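Local coordinates for extracellular solute-binding protein family 1 (Pseudothermotoga lettingae, PDB 5CI5) that binds alpha-D-tagatopyranose in the crystal and probably serves an ABC transporter by capturing a sugar outside the cytoplasm for uptake, at residues G61-Y66 and Q244-D249; G31-L36 and P133-C138; G222-K227 and P289-P294. All blocks are in the same frame, centred on the assembly; numbering follows the deposited sequence.

Interaction 1: G61-Y66 and Q244-D249. With T6T (alpha-D-tagatopyranose), chain C.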
loop_
_atom_site.group_PDB
_atom_site.type_symbol
_atom_site.label_atom_id
_atom_site.label_comp_id
_atom_site.label_asym_id
_atom_site.label_seq_id
_atom_site.Cartn_x
_atom_site.Cartn_y
_atom_site.Cartn_z
ATOM N N GLY A 61 -6.536 12.196 2.639
ATOM C CA GLY A 61 -6.164 11.034 3.432
ATOM C C GLY A 61 -6.578 9.721 2.777
ATOM O O GLY A 61 -7.530 9.650 2.001
ATOM N N PHE A 62 -5.871 8.655 3.102
ATOM C CA PHE A 62 -6.126 7.391 2.448
ATOM C C PHE A 62 -7.506 6.831 2.669
ATOM O O PHE A 62 -8.117 6.341 1.742
ATOM C CB PHE A 62 -5.122 6.316 2.901
ATOM C CG PHE A 62 -5.347 4.970 2.251
ATOM C CD1 PHE A 62 -5.110 4.794 0.898
ATOM C CD2 PHE A 62 -5.820 3.908 2.979
ATOM C CE1 PHE A 62 -5.324 3.576 0.285
ATOM C CE2 PHE A 62 -6.041 2.671 2.370
ATOM C CZ PHE A 62 -5.798 2.507 1.025
ATOM N N ASP A 63 -8.008 6.899 3.890
ATOM C CA ASP A 63 -9.109 6.023 4.273
ATOM C C ASP A 63 -10.417 6.368 3.546
ATOM O O ASP A 63 -11.286 5.503 3.411
ATOM C CB ASP A 63 -9.328 6.068 5.782
ATOM C CG ASP A 63 -8.196 5.419 6.573
ATOM O OD1 ASP A 63 -7.199 4.974 5.981
ATOM O OD2 ASP A 63 -8.313 5.349 7.818
ATOM N N THR A 64 -10.551 7.601 3.075
ATOM C CA THR A 64 -11.768 7.998 2.351
ATOM C C THR A 64 -11.501 8.414 0.915
ATOM O O THR A 64 -12.417 8.890 0.225
ATOM C CB THR A 64 -12.512 9.160 3.059
ATOM O OG1 THR A 64 -11.679 10.317 3.140
ATOM C CG2 THR A 64 -12.924 8.745 4.450
ATOM N N TYR A 65 -10.276 8.205 0.427
ATOM C CA TYR A 65 -9.929 8.769 -0.870
ATOM C C TYR A 65 -10.625 8.036 -2.033
ATOM O O TYR A 65 -11.070 8.688 -2.979
ATOM C CB TYR A 65 -8.409 8.784 -1.065
ATOM C CG TYR A 65 -7.958 9.353 -2.404
ATOM C CD1 TYR A 65 -8.491 10.542 -2.891
ATOM C CD2 TYR A 65 -6.995 8.701 -3.181
ATOM C CE1 TYR A 65 -8.071 11.079 -4.104
ATOM C CE2 TYR A 65 -6.566 9.235 -4.413
ATOM C CZ TYR A 65 -7.130 10.406 -4.872
ATOM O OH TYR A 65 -6.744 10.950 -6.070
ATOM N N TYR A 66 -10.756 6.715 -1.973
ATOM C CA TYR A 66 -11.397 5.982 -3.070
ATOM C C TYR A 66 -12.806 6.507 -3.314
ATOM O O TYR A 66 -13.194 6.805 -4.433
ATOM C CB TYR A 66 -11.453 4.488 -2.772
ATOM C CG TYR A 66 -12.079 3.670 -3.884
ATOM C CD1 TYR A 66 -11.395 3.452 -5.078
ATOM C CD2 TYR A 66 -13.349 3.118 -3.754
ATOM C CE1 TYR A 66 -11.963 2.685 -6.098
ATOM C CE2 TYR A 66 -13.923 2.362 -4.779
ATOM C CZ TYR A 66 -13.232 2.157 -5.949
ATOM O OH TYR A 66 -13.825 1.401 -6.954
ATOM N N GLN A 244 -10.539 -1.039 15.467
ATOM C CA GLN A 244 -10.384 0.413 15.419
ATOM C C GLN A 244 -9.147 0.916 14.696
ATOM O O GLN A 244 -9.104 2.080 14.292
ATOM C CB GLN A 244 -10.310 1.006 16.830
ATOM C CG GLN A 244 -11.507 0.794 17.698
ATOM C CD GLN A 244 -11.266 1.374 19.082
ATOM O OE1 GLN A 244 -10.429 0.882 19.831
ATOM N NE2 GLN A 244 -11.972 2.446 19.408
ATOM N N TYR A 245 -8.128 0.071 14.589
ATOM C CA TYR A 245 -6.800 0.528 14.157
ATOM C C TYR A 245 -6.233 -0.265 13.005
ATOM O O TYR A 245 -6.531 -1.447 12.834
ATOM C CB TYR A 245 -5.813 0.468 15.332
ATOM C CG TYR A 245 -6.242 1.328 16.511
ATOM C CD1 TYR A 245 -6.381 2.700 16.373
ATOM C CD2 TYR A 245 -6.477 0.764 17.742
ATOM C CE1 TYR A 245 -6.756 3.492 17.440
ATOM C CE2 TYR A 245 -6.854 1.533 18.816
ATOM C CZ TYR A 245 -7.003 2.907 18.660
ATOM O OH TYR A 245 -7.375 3.722 19.731
ATOM N N HIS A 246 -5.353 0.385 12.250
ATOM C CA HIS A 246 -4.666 -0.261 11.143
ATOM C C HIS A 246 -3.207 0.197 11.082
ATOM O O HIS A 246 -2.755 1.002 11.913
ATOM C CB HIS A 246 -5.392 0.007 9.801
ATOM C CG HIS A 246 -5.609 1.456 9.501
ATOM N ND1 HIS A 246 -4.577 2.357 9.396
ATOM C CD2 HIS A 246 -6.746 2.138 9.221
ATOM C CE1 HIS A 246 -5.071 3.548 9.089
ATOM N NE2 HIS A 246 -6.383 3.445 8.990
ATOM N N GLU A 247 -2.504 -0.316 10.069
ATOM C CA GLU A 247 -1.093 -0.013 9.817
ATOM C C GLU A 247 -0.646 1.410 10.125
ATOM O O GLU A 247 0.434 1.599 10.680
ATOM C CB GLU A 247 -0.738 -0.231 8.350
ATOM C CG GLU A 247 -0.825 -1.614 7.819
ATOM C CD GLU A 247 -0.499 -1.651 6.333
ATOM O OE1 GLU A 247 -0.262 -0.574 5.745
ATOM O OE2 GLU A 247 -0.489 -2.750 5.755
ATOM N N ASP A 248 -1.413 2.414 9.688
ATOM C CA ASP A 248 -0.930 3.782 9.795
ATOM C C ASP A 248 -0.991 4.235 11.256
ATOM O O ASP A 248 -0.062 4.882 11.745
ATOM C CB ASP A 248 -1.721 4.716 8.897
ATOM C CG ASP A 248 -1.612 4.341 7.429
ATOM O OD1 ASP A 248 -0.475 4.060 6.993
ATOM O OD2 ASP A 248 -2.633 4.372 6.695
ATOM N N ASP A 249 -2.061 3.853 11.952
ATOM C CA ASP A 249 -2.167 4.065 13.388
ATOM C C ASP A 249 -1.009 3.369 14.119
ATOM O O ASP A 249 -0.354 3.951 14.997
ATOM C CB ASP A 249 -3.507 3.540 13.898
ATOM C CG ASP A 249 -4.677 4.134 13.164
ATOM O OD1 ASP A 249 -4.697 5.371 13.026
ATOM O OD2 ASP A 249 -5.560 3.371 12.704
HETATM O O3 T6T C . 0.796 0.347 -0.745
HETATM C C3 T6T C . 0.064 1.546 -0.975
HETATM C C4 T6T C . -1.292 1.183 -1.579
HETATM O O4 T6T C . -1.106 0.371 -2.746
HETATM C C5 T6T C . -2.092 0.446 -0.527
HETATM O O5 T6T C . -3.377 0.092 -1.041
HETATM C C6 T6T C . -2.220 1.297 0.732
HETATM O O6 T6T C . -0.916 1.582 1.235
HETATM C C2 T6T C . -0.088 2.294 0.310
HETATM O O2 T6T C . -0.667 3.579 0.050
HETATM C C1 T6T C . 1.277 2.507 1.002
HETATM O O1 T6T C . 2.214 3.127 0.201
HETATM O O HOH W 1 -4.658 6.245 6.618
#

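Interaction 2: G31-L36 and P133-C138. With T6T (alpha-D-tagatopyranose), chain C.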
loop_
_atom_site.group_PDB
_atom_site.type_symbol
_atom_site.label_atom_id
_atom_site.label_comp_id
_atom_site.label_asym_id
_atom_site.label_seq_id
_atom_site.Cartn_x
_atom_site.Cartn_y
_atom_site.Cartn_z
ATOM N N GLY A 31 -3.640 9.400 -0.298
ATOM C CA GLY A 31 -2.966 8.328 0.396
ATOM C C GLY A 31 -2.019 8.884 1.420
ATOM O O GLY A 31 -1.967 10.096 1.666
ATOM N N GLN A 32 -1.237 8.003 2.028
ATOM C CA GLN A 32 -0.366 8.420 3.110
ATOM C C GLN A 32 0.676 9.468 2.685
ATOM O O GLN A 32 1.065 10.283 3.504
ATOM C CB GLN A 32 0.325 7.198 3.707
ATOM C CG GLN A 32 -0.607 6.169 4.265
ATOM C CD GLN A 32 -0.960 5.060 3.300
ATOM O OE1 GLN A 32 -0.951 5.214 2.061
ATOM N NE2 GLN A 32 -1.294 3.905 3.866
ATOM N N VAL A 33 1.088 9.472 1.417
ATOM C CA VAL A 33 2.128 10.389 0.963
ATOM C C VAL A 33 1.603 11.831 0.910
ATOM O O VAL A 33 2.369 12.779 0.835
ATOM C CB VAL A 33 2.698 9.937 -0.424
ATOM C CG1 VAL A 33 1.872 10.455 -1.570
ATOM C CG2 VAL A 33 4.133 10.383 -0.597
ATOM N N ALA A 34 0.291 11.998 0.975
ATOM C CA ALA A 34 -0.285 13.337 0.978
ATOM C C ALA A 34 0.024 14.070 2.286
ATOM O O ALA A 34 -0.167 15.275 2.367
ATOM C CB ALA A 34 -1.799 13.271 0.733
ATOM N N GLU A 35 0.542 13.365 3.295
ATOM C CA GLU A 35 0.952 14.042 4.530
ATOM C C GLU A 35 2.217 14.876 4.361
ATOM O O GLU A 35 2.494 15.730 5.205
ATOM C CB GLU A 35 1.166 13.026 5.660
ATOM C CG GLU A 35 -0.081 12.226 5.943
ATOM C CD GLU A 35 0.037 11.321 7.169
ATOM O OE1 GLU A 35 0.978 11.489 7.976
ATOM O OE2 GLU A 35 -0.834 10.448 7.321
ATOM N N LEU A 36 2.988 14.617 3.300
ATOM C CA LEU A 36 4.258 15.300 3.095
ATOM C C LEU A 36 3.980 16.591 2.330
ATOM O O LEU A 36 4.527 16.805 1.258
ATOM C CB LEU A 36 5.255 14.408 2.352
ATOM C CG LEU A 36 5.521 13.046 2.997
ATOM C CD1 LEU A 36 6.444 12.209 2.154
ATOM C CD2 LEU A 36 6.081 13.221 4.409
ATOM N N PRO A 133 2.771 4.863 -13.071
ATOM C CA PRO A 133 3.196 4.610 -11.679
ATOM C C PRO A 133 4.168 5.692 -11.211
ATOM O O PRO A 133 5.171 5.935 -11.887
ATOM C CB PRO A 133 3.863 3.226 -11.766
ATOM C CG PRO A 133 3.161 2.577 -12.913
ATOM C CD PRO A 133 3.020 3.692 -13.927
ATOM N N TRP A 134 3.867 6.314 -10.077
ATOM C CA TRP A 134 4.690 7.400 -9.534
ATOM C C TRP A 134 5.538 6.953 -8.323
ATOM O O TRP A 134 6.727 7.257 -8.259
ATOM C CB TRP A 134 3.813 8.596 -9.150
ATOM C CG TRP A 134 4.658 9.740 -8.683
ATOM C CD1 TRP A 134 5.379 10.604 -9.487
ATOM C CD2 TRP A 134 4.962 10.111 -7.331
ATOM N NE1 TRP A 134 6.080 11.499 -8.707
ATOM C CE2 TRP A 134 5.842 11.224 -7.389
ATOM C CE3 TRP A 134 4.556 9.638 -6.076
ATOM C CZ2 TRP A 134 6.346 11.847 -6.246
ATOM C CZ3 TRP A 134 5.058 10.273 -4.926
ATOM C CH2 TRP A 134 5.937 11.372 -5.026
ATOM N N TYR A 135 4.930 6.291 -7.333
ATOM C CA TYR A 135 5.733 5.597 -6.328
ATOM C C TYR A 135 5.211 4.200 -6.136
ATOM O O TYR A 135 4.079 3.884 -6.488
ATOM C CB TYR A 135 5.783 6.355 -4.990
ATOM C CG TYR A 135 4.733 6.086 -3.914
ATOM C CD1 TYR A 135 4.761 4.920 -3.163
ATOM C CD2 TYR A 135 3.792 7.052 -3.579
ATOM C CE1 TYR A 135 3.849 4.714 -2.129
ATOM C CE2 TYR A 135 2.884 6.864 -2.542
ATOM C CZ TYR A 135 2.927 5.695 -1.821
ATOM O OH TYR A 135 2.011 5.567 -0.790
ATOM N N THR A 136 6.103 3.352 -5.649
ATOM C CA THR A 136 5.746 1.975 -5.386
ATOM C C THR A 136 6.315 1.538 -4.027
ATOM O O THR A 136 6.945 2.334 -3.296
ATOM C CB THR A 136 6.233 1.065 -6.538
ATOM O OG1 THR A 136 5.680 -0.252 -6.396
ATOM C CG2 THR A 136 7.765 0.994 -6.644
ATOM N N ASP A 137 6.038 0.288 -3.688
ATOM C CA ASP A 137 6.419 -0.288 -2.419
ATOM C C ASP A 137 6.168 -1.787 -2.448
ATOM O O ASP A 137 5.572 -2.318 -3.391
ATOM C CB ASP A 137 5.631 0.364 -1.260
ATOM C CG ASP A 137 4.102 0.130 -1.351
ATOM O OD1 ASP A 137 3.691 -1.041 -1.474
ATOM O OD2 ASP A 137 3.314 1.124 -1.300
ATOM N N CYS A 138 6.639 -2.468 -1.409
ATOM C CA CYS A 138 6.133 -3.804 -1.117
ATOM C C CYS A 138 6.000 -3.861 0.392
ATOM O O CYS A 138 6.540 -3.008 1.114
ATOM C CB CYS A 138 7.038 -4.921 -1.665
ATOM S SG CYS A 138 8.684 -4.996 -0.998
HETATM O O3 T6T C . 0.796 0.347 -0.745
HETATM C C3 T6T C . 0.064 1.546 -0.975
HETATM C C4 T6T C . -1.292 1.183 -1.579
HETATM O O4 T6T C . -1.106 0.371 -2.746
HETATM C C5 T6T C . -2.092 0.446 -0.527
HETATM O O5 T6T C . -3.377 0.092 -1.041
HETATM C C6 T6T C . -2.220 1.297 0.732
HETATM O O6 T6T C . -0.916 1.582 1.235
HETATM C C2 T6T C . -0.088 2.294 0.310
HETATM O O2 T6T C . -0.667 3.579 0.050
HETATM C C1 T6T C . 1.277 2.507 1.002
HETATM O O1 T6T C . 2.214 3.127 0.201
HETATM O O HOH W 2 0.008 7.758 -0.837
#

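Interaction 3: G222-K227 and P289-P294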
loop_
_atom_site.group_PDB
_atom_site.type_symbol
_atom_site.label_atom_id
_atom_site.label_comp_id
_atom_site.label_asym_id
_atom_site.label_seq_id
_atom_site.Cartn_x
_atom_site.Cartn_y
_atom_site.Cartn_z
ATOM N N GLY A 222 -6.165 -20.730 3.551
ATOM C CA GLY A 222 -6.852 -19.472 3.794
ATOM C C GLY A 222 -7.494 -19.427 5.161
ATOM O O GLY A 222 -7.575 -18.362 5.802
ATOM N N LEU A 223 -7.957 -20.586 5.623
ATOM C CA LEU A 223 -8.543 -20.672 6.958
ATOM C C LEU A 223 -7.462 -20.512 8.028
ATOM O O LEU A 223 -7.640 -19.784 9.003
ATOM C CB LEU A 223 -9.271 -22.010 7.135
ATOM C CG LEU A 223 -9.886 -22.196 8.522
ATOM C CD1 LEU A 223 -11.078 -21.247 8.712
ATOM C CD2 LEU A 223 -10.339 -23.647 8.752
ATOM N N LYS A 224 -6.333 -21.201 7.837
ATOM C CA LYS A 224 -5.212 -21.112 8.747
ATOM C C LYS A 224 -4.762 -19.644 8.878
ATOM O O LYS A 224 -4.532 -19.146 9.983
ATOM C CB LYS A 224 -4.060 -21.997 8.262
ATOM C CG LYS A 224 -2.926 -22.111 9.243
ATOM C CD LYS A 224 -1.787 -22.923 8.696
ATOM C CE LYS A 224 -0.681 -23.065 9.718
ATOM N NZ LYS A 224 0.435 -23.863 9.146
ATOM N N ALA A 225 -4.641 -18.964 7.740
ATOM C CA ALA A 225 -4.265 -17.540 7.718
ATOM C C ALA A 225 -5.285 -16.684 8.447
ATOM O O ALA A 225 -4.922 -15.824 9.234
ATOM C CB ALA A 225 -4.118 -17.065 6.272
ATOM N N LEU A 226 -6.566 -16.913 8.190
ATOM C CA LEU A 226 -7.611 -16.145 8.855
ATOM C C LEU A 226 -7.583 -16.338 10.379
ATOM O O LEU A 226 -7.700 -15.378 11.137
ATOM C CB LEU A 226 -8.995 -16.518 8.301
ATOM C CG LEU A 226 -10.171 -15.783 8.937
ATOM C CD1 LEU A 226 -10.031 -14.256 8.876
ATOM C CD2 LEU A 226 -11.495 -16.216 8.298
ATOM N N LYS A 227 -7.432 -17.579 10.810
ATOM C CA LYS A 227 -7.392 -17.882 12.243
ATOM C C LYS A 227 -6.166 -17.258 12.919
ATOM O O LYS A 227 -6.299 -16.644 13.973
ATOM C CB LYS A 227 -7.409 -19.395 12.468
ATOM C CG LYS A 227 -8.758 -19.984 12.203
ATOM C CD LYS A 227 -8.874 -21.449 12.623
ATOM C CE LYS A 227 -10.316 -21.899 12.430
ATOM N NZ LYS A 227 -10.572 -23.247 12.999
ATOM N N PRO A 289 7.419 -12.368 8.691
ATOM C CA PRO A 289 7.365 -13.777 9.096
ATOM C C PRO A 289 6.318 -14.572 8.311
ATOM O O PRO A 289 5.228 -14.059 8.011
ATOM C CB PRO A 289 6.990 -13.692 10.580
ATOM C CG PRO A 289 7.601 -12.400 11.018
ATOM C CD PRO A 289 7.404 -11.461 9.854
ATOM N N TYR A 290 6.652 -15.817 7.984
ATOM C CA TYR A 290 5.771 -16.627 7.151
ATOM C C TYR A 290 5.680 -18.058 7.684
ATOM O O TYR A 290 6.384 -18.447 8.633
ATOM C CB TYR A 290 6.239 -16.585 5.683
ATOM C CG TYR A 290 7.610 -17.177 5.432
ATOM C CD1 TYR A 290 7.766 -18.522 5.138
ATOM C CD2 TYR A 290 8.739 -16.387 5.471
ATOM C CE1 TYR A 290 9.023 -19.060 4.896
ATOM C CE2 TYR A 290 9.994 -16.914 5.234
ATOM C CZ TYR A 290 10.126 -18.255 4.942
ATOM O OH TYR A 290 11.370 -18.781 4.700
ATOM N N ASP A 291 4.770 -18.816 7.078
ATOM C CA ASP A 291 4.445 -20.183 7.444
ATOM C C ASP A 291 5.033 -21.124 6.381
ATOM O O ASP A 291 6.148 -21.634 6.540
ATOM C CB ASP A 291 2.922 -20.324 7.554
ATOM C CG ASP A 291 2.466 -21.755 7.738
ATOM O OD1 ASP A 291 3.133 -22.497 8.489
ATOM O OD2 ASP A 291 1.428 -22.126 7.147
ATOM N N ALA A 292 4.326 -21.281 5.266
ATOM C CA ALA A 292 4.745 -22.181 4.191
ATOM C C ALA A 292 5.696 -21.550 3.165
ATOM O O ALA A 292 6.600 -22.217 2.646
ATOM C CB ALA A 292 3.519 -22.704 3.478
ATOM N N LYS A 293 5.482 -20.270 2.868
ATOM C CA LYS A 293 6.149 -19.583 1.762
ATOM C C LYS A 293 6.386 -18.132 2.137
ATOM O O LYS A 293 5.485 -17.500 2.681
ATOM C CB LYS A 293 5.292 -19.607 0.490
ATOM C CG LYS A 293 4.963 -20.980 -0.088
ATOM C CD LYS A 293 4.373 -20.840 -1.507
ATOM C CE LYS A 293 3.832 -22.166 -2.040
ATOM N NZ LYS A 293 4.744 -23.317 -1.764
ATOM N N PRO A 294 7.553 -17.576 1.781
ATOM C CA PRO A 294 7.743 -16.130 1.879
ATOM C C PRO A 294 6.704 -15.379 1.074
ATOM O O PRO A 294 6.357 -15.803 -0.033
ATOM C CB PRO A 294 9.134 -15.907 1.293
ATOM C CG PRO A 294 9.783 -17.227 1.288
ATOM C CD PRO A 294 8.713 -18.237 1.160
#

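Interaction 1: G61-Y66 and Q244-D249
His246 meets Asp63 with one ring nitrogen and caps a helix with the other, and this double use is the unusual feature of the contact. The fold is that of a two-lobed solute-binding protein. Helix 62-75 and helix 247-255 begin here near the bound sugar, probably on the two sides of the cleft. NE2 of His246 donates to OD2 of Asp63 at 3.0 Å, with an N-H...O angle of 161°. The syn lone pair of OD2 is used, and OD2 lies near the ring plane. The carboxylate is turned steeply to the ring, at 77°. On the other side of the ring, ND1 of His246 accepts from the backbone N of Asp248 at 3.2 Å. His246 is the N-cap residue. Its own N donates to OD2 of Asp249 at 3.0 Å, which completes a capping box. The two ring bonds hold the imidazole rotation and are consistent with a proton on NE2 and a bare ND1. OD2 of Asp249 also sits 3.5 Å above the plane, over the ring centre, and His191 stacks on His246. Replacing His246 by an alanine is likely to leave Asp63 OD2 without its donor and the N of Asp248 without its side-chain cap. Water 1 makes a second link. It donates to OD1 of Asp63 at 2.9 Å and to OD2 of Asp248 at 2.8 Å. It lies between the carboxylates of Asp63 and Asp248 and probably softens their repulsion. OD2 of Asp248 also accepts from His191. Phe62 belongs to the tagatose pocket. Its CG is anti to the backbone N (chi1 180°), which sends the ring toward the sugar. There CZ of Phe62 comes to 3.8 Å from C6 of the tagatopyranose.

Interaction 2: G31-L36 and P133-C138
Tyr135 reaches from its strand past Val33 to the bound tagatopyranose. Its CB lies beside the indole of the preceding residue, 3.7 Å from CE3 of Trp134. CG stands between the backbone N and the carbonyl carbon (chi1 90°), and this aims the ring at segment 31-36. CE2 of Tyr135 then touches Val33, coming 3.7 Å from its CB, with CG1 close by. The valine and the tyrosine run past one another head to tail, and CB of Val33 meets the ring obliquely. CE1 and CZ, on the way to the tip, lie against O1 of the sugar. At the tip, OH of Tyr135 is hydrogen-bonded to O1 of the sugar at 2.6 Å, and O1 lies in the plane of the ring at its edge. OH is also 3.0 Å from water 2, again at the ring edge. Water 2 accepts from the backbone N of Val33 at 3.0 Å, so it joins the two segments by a polar path. The strand here is part of the mixed sheet of a solute-binding lobe. Trp134 and Tyr135 form a classic beta bulge opposite Trp301 of strand 298-304. The bulge lets two successive residues both direct side chains toward segment 31-36. Trp134 presents its ring edge to CG2 of Val33, while its NE1 donates to the carbonyl O of Leu322. The sugar is gripped from both segments. Its O2 donates to OE1 of Gln32 at 2.6 Å, and the bend at chi2 (94°) brings that amide round to the ligand. From the strand, OD2 of Asp137 accepts from O1 and O3 of the sugar, each at 2.7 Å.

Interaction 3: G222-K227 and P289-P294
The carboxylate of Asp291 is met by NZ of Lys224 on the syn side of OD2. The nitrogen stands 34° out of the carboxylate plane, so the approach is tilted and not flat. The other flat group is the Tyr290 ring. On one face it carries the backbone N of Pro294, 3.5 Å from the ring plane, nearer the ring's border than its middle. This contact stays inside the loop 289-294. Across the contact there is a salt bridge. NZ of Lys224 donates to OD2 of Asp291 at 2.8 Å. A weak second bond runs to OD1 of Asp291 at 3.1 Å. The ammonium therefore reaches both oxygens, one more closely than the other. CE of Lys224 follows alongside, 3.5 Å from OD2 of Asp291. The lysine gets there fully stretched: CG is anti to the backbone N (chi1 -172°), and every later torsion is extended. Asp291 comes from the opposite direction, also with CG anti to its N (chi1 172°). This is a surface ion pair, away from the sugar pocket. It ties helix 220-234 to the loop between strands 283-286 and 298-304. That loop is bonded through its backbone to Ala202, at the end of helix 190-202, which also packs against Ala225 and Leu226. Helix 397-413 lies against Leu223 and Lys227 of the same helix 220-234.

How the interactions relate
Interactions 1 and 2 are neighbours at the sugar, with centres 13 Å apart. Both touch the tagatopyranose, and between them they supply four of its pocket residues. They also touch each other. NE2 of Gln32 is 3.2 Å from OD2 of Asp248, a probable hydrogen bond, so the residue that binds the sugar also reaches the polar network of interaction 1. CB of Phe62 packs 3.9 Å from CA of Gly31. Interaction 3 stands apart on the surface. Its centre is 24 Å from that of interaction 1 and 27 Å from that of interaction 2. The nearest atoms are about 12 Å and about 11 Å away. Helices 220-234 and 247-255, which follow each other in the chain, lead from interaction 3 to interaction 1.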